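Local structure of chitinase (Paenibacillus sp. FPU-7, 5GZT) at residues T124-Q129 / S144-A149. The protein probably cleaves internal beta-1,4 linkages between N-acetylglucosamine units of chitin and chitodextrins, as an endo-acting chitinase with two family 18 glycosyl hydrolase domains. Sequence-based numbering, arbitrary orientation. Where two conformers were deposited one is given.
Sequences TQIKGQ and SSFESA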
ATOM      1  N   THR B 124      -5.858 -55.647  29.831  1.00 23.34           N
ATOM      2  CA  THR B 124      -5.187 -55.254  31.055  0.50 26.57           C
ATOM      3  C   THR B 124      -6.123 -54.475  31.929  1.00 24.01           C
ATOM      4  O   THR B 124      -6.893 -53.615  31.448  1.00 25.09           O
ATOM      5  CB  THR B 124      -3.962 -54.336  30.805  0.50 29.97           C
ATOM      6  OG1 THR B 124      -4.368 -53.143  30.124  0.50 36.42           O
ATOM      7  CG2 THR B 124      -2.919 -55.037  29.999  0.50 27.63           C
ATOM      8  N   GLN B 125      -6.050 -54.743  33.220  1.00 23.90           N
ATOM      9  CA  GLN B 125      -6.792 -53.924  34.195  1.00 26.10           C
ATOM     10  C   GLN B 125      -5.834 -52.924  34.824  1.00 22.82           C
ATOM     11  O   GLN B 125      -4.905 -53.334  35.499  1.00 23.43           O
ATOM     12  CB  GLN B 125      -7.385 -54.805  35.268  1.00 32.45           C
ATOM     13  CG  GLN B 125      -8.518 -55.676  34.745  1.00 38.12           C
ATOM     14  CD  GLN B 125      -9.163 -56.534  35.841  1.00 45.72           C
ATOM     15  OE1 GLN B 125      -8.574 -57.519  36.327  1.00 48.40           O
ATOM     16  NE2 GLN B 125     -10.358 -56.133  36.255  1.00 52.17           N
ATOM     17  N   ILE B 126      -6.110 -51.630  34.666  1.00 20.81           N
ATOM     18  CA  ILE B 126      -5.267 -50.597  35.222  1.00 23.95           C
ATOM     19  C   ILE B 126      -6.110 -49.953  36.341  1.00 27.83           C
ATOM     20  O   ILE B 126      -7.243 -49.457  36.116  1.00 28.82           O
ATOM     21  CB  ILE B 126      -4.835 -49.495  34.239  1.00 27.41           C
ATOM     22  CG1 ILE B 126      -3.982 -50.104  33.057  1.00 26.60           C
ATOM     23  CG2 ILE B 126      -4.004 -48.385  34.938  1.00 27.40           C
ATOM     24  CD1 ILE B 126      -4.836 -50.585  31.894  1.00 26.02           C
ATOM     25  N   LYS B 127      -5.515 -49.964  37.524  1.00 25.60           N
ATOM     26  CA  LYS B 127      -6.187 -49.579  38.761  1.00 29.69           C
ATOM     27  C   LYS B 127      -5.449 -48.427  39.377  1.00 26.65           C
ATOM     28  O   LYS B 127      -4.207 -48.298  39.222  1.00 25.37           O
ATOM     29  CB  LYS B 127      -6.100 -50.752  39.761  1.00 29.46           C
ATOM     30  CG  LYS B 127      -6.820 -52.006  39.256  1.00 32.52           C
ATOM     31  CD  LYS B 127      -6.897 -53.161  40.252  1.00 39.41           C
ATOM     32  CE  LYS B 127      -7.710 -54.308  39.556  1.00 44.06           C
ATOM     33  NZ  LYS B 127      -7.786 -55.610  40.293  1.00 51.55           N
ATOM     34  N   GLY B 128      -6.196 -47.706  40.188  1.00 25.49           N
ATOM     35  CA  GLY B 128      -5.662 -46.697  41.057  1.00 26.36           C
ATOM     36  C   GLY B 128      -5.849 -45.346  40.406  1.00 22.96           C
ATOM     37  O   GLY B 128      -6.327 -45.271  39.297  1.00 20.46           O
ATOM     38  N   GLN B 129      -5.362 -44.316  41.123  1.00 23.42           N
ATOM     39  CA  GLN B 129      -5.579 -42.914  40.815  1.00 21.77           C
ATOM     40  C   GLN B 129      -4.371 -42.303  40.132  1.00 20.48           C
ATOM     41  O   GLN B 129      -4.439 -41.137  39.702  1.00 20.71           O
ATOM     42  CB  GLN B 129      -5.973 -42.142  42.163  1.00 21.27           C
ATOM     43  CG  GLN B 129      -7.355 -42.557  42.628  1.00 22.10           C
ATOM     44  CD  GLN B 129      -8.492 -42.238  41.657  1.00 23.71           C
ATOM     45  OE1 GLN B 129      -9.286 -43.137  41.191  1.00 26.63           O
ATOM     46  NE2 GLN B 129      -8.597 -40.968  41.337  1.00 23.28           N
ATOM     47  N   SER B 144      -9.347 -53.339  27.499  1.00 21.42           N
ATOM     48  CA  SER B 144      -8.650 -52.932  28.725  1.00 22.85           C
ATOM     49  C   SER B 144      -9.504 -51.901  29.521  1.00 24.44           C
ATOM     50  O   SER B 144     -10.363 -51.226  28.952  1.00 23.94           O
ATOM     51  CB  SER B 144      -7.275 -52.366  28.421  1.00 22.54           C
ATOM     52  OG  SER B 144      -6.372 -53.426  28.050  1.00 22.56           O
ATOM     53  N   SER B 145      -9.285 -51.856  30.831  1.00 26.45           N
ATOM     54  CA  SER B 145     -10.008 -50.939  31.748  1.00 27.28           C
ATOM     55  C   SER B 145      -9.060 -50.088  32.579  1.00 27.31           C
ATOM     56  O   SER B 145      -7.961 -50.526  33.021  1.00 23.90           O
ATOM     57  CB  SER B 145     -10.944 -51.703  32.675  1.00 25.70           C
ATOM     58  OG  SER B 145     -10.235 -52.698  33.375  1.00 28.49           O
ATOM     59  N   PHE B 146      -9.471 -48.843  32.756  1.00 27.36           N
ATOM     60  CA  PHE B 146      -8.749 -47.871  33.576  1.00 28.61           C
ATOM     61  C   PHE B 146      -9.682 -47.349  34.675  1.00 32.21           C
ATOM     62  O   PHE B 146     -10.777 -46.931  34.377  1.00 23.75           O
ATOM     63  CB  PHE B 146      -8.379 -46.721  32.755  1.00 26.31           C
ATOM     64  CG  PHE B 146      -7.371 -47.024  31.736  1.00 27.86           C
ATOM     65  CD1 PHE B 146      -7.769 -47.506  30.474  1.00 28.01           C
ATOM     66  CD2 PHE B 146      -6.023 -46.762  31.979  1.00 26.85           C
ATOM     67  CE1 PHE B 146      -6.806 -47.737  29.491  1.00 29.64           C
ATOM     68  CE2 PHE B 146      -5.095 -47.015  30.993  1.00 27.57           C
ATOM     69  CZ  PHE B 146      -5.496 -47.462  29.757  1.00 24.87           C
ATOM     70  N   GLU B 147      -9.261 -47.422  35.924  1.00 31.20           N
ATOM     71  CA  GLU B 147     -10.087 -46.788  37.019  1.00 30.68           C
ATOM     72  C   GLU B 147     -10.041 -45.280  36.849  1.00 28.30           C
ATOM     73  O   GLU B 147     -11.039 -44.651  37.017  1.00 29.42           O
ATOM     74  CB  GLU B 147      -9.635 -47.194  38.408  1.00 29.95           C
ATOM     75  CG  GLU B 147     -10.051 -48.606  38.759  1.00 27.94           C
ATOM     76  CD  GLU B 147      -9.597 -49.034  40.142  1.00 27.76           C
ATOM     77  OE1 GLU B 147      -8.851 -48.272  40.825  1.00 23.46           O
ATOM     78  OE2 GLU B 147      -9.974 -50.154  40.542  1.00 28.83           O
ATOM     79  N   SER B 148      -8.904 -44.729  36.451  1.00 27.45           N
ATOM     80  CA  SER B 148      -8.892 -43.335  36.063  0.50 29.91           C
ATOM     81  C   SER B 148      -8.383 -43.184  34.621  1.00 31.46           C
ATOM     82  O   SER B 148      -7.339 -43.730  34.236  1.00 30.93           O
ATOM     83  CB  SER B 148      -8.146 -42.456  37.081  0.50 29.90           C
ATOM     84  OG  SER B 148      -6.773 -42.668  37.126  0.50 30.82           O
ATOM     85  N   ALA B 149      -9.169 -42.444  33.845  1.00 29.74           N
ATOM     86  CA  ALA B 149      -8.957 -42.292  32.422  1.00 29.51           C
ATOM     87  C   ALA B 149      -7.578 -41.803  32.108  1.00 30.50           C
ATOM     88  O   ALA B 149      -7.078 -40.932  32.797  1.00 30.96           O
ATOM     89  CB  ALA B 149      -9.999 -41.360  31.809  1.00 28.12           C
TER
HETATM   90  O   HOH W   1      -6.506 -46.325  36.691  1.00 24.01           O
HETATM   91  O   HOH W   2      -9.509 -51.157  35.659  1.00 30.83           O
HETATM   92  O   HOH W   3     -11.404 -42.785  39.116  1.00 24.35           O
HETATM   93  O   HOH W   4      -9.298 -45.846  41.924  1.00 24.76           O
HETATM   94  O   HOH W   5      -5.347 -40.443  36.724  1.00 43.27           O
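Strands 125-127 and 145-146 pair in parallel: Ser145 N bonds Thr124 O (3.0 Å), Ser145 O accepts Ile126 N (2.7 Å), and Glu147 N returns to Ile126 O. They are successive rungs of one long parallel sheet, stacked as in a beta-solenoid, with strand 106-109 hydrogen-bonded to the other edge of 125-127. Ile126 and Phe146 lie side by side on the face turned to Leu118 of strand 114-120; Ile126 CD1 sits over the phenyl face, 3.9 Å from its centroid, a CH-pi contact offset toward the rim. At the strand start Ser144 OG accepts from Thr124 N (2.9 Å) and, in the conformer given, from Thr124 OG1, and bonds Gly141 O besides. An alanine in place of Ser144 would probably leave the amide of buried Thr124, and its hydroxyl in this conformer, without their shared acceptor. Beyond the strands, Glu147 extends across to the neighbouring strand, chain straight past CG (chi2 180°), and its OE1 takes Gly128 N at 2.8 Å, from above the carboxylate plane; a water links Glu147 OE1 to Gln129 OE1. Another water joins Ser145 OG to Ile126 O. The Ser144 hydroxyl and Glu147 carboxylate thus carry the ladder past the ends of the paired strands, while Ile126 and Phe146 pack against Leu118 on one face.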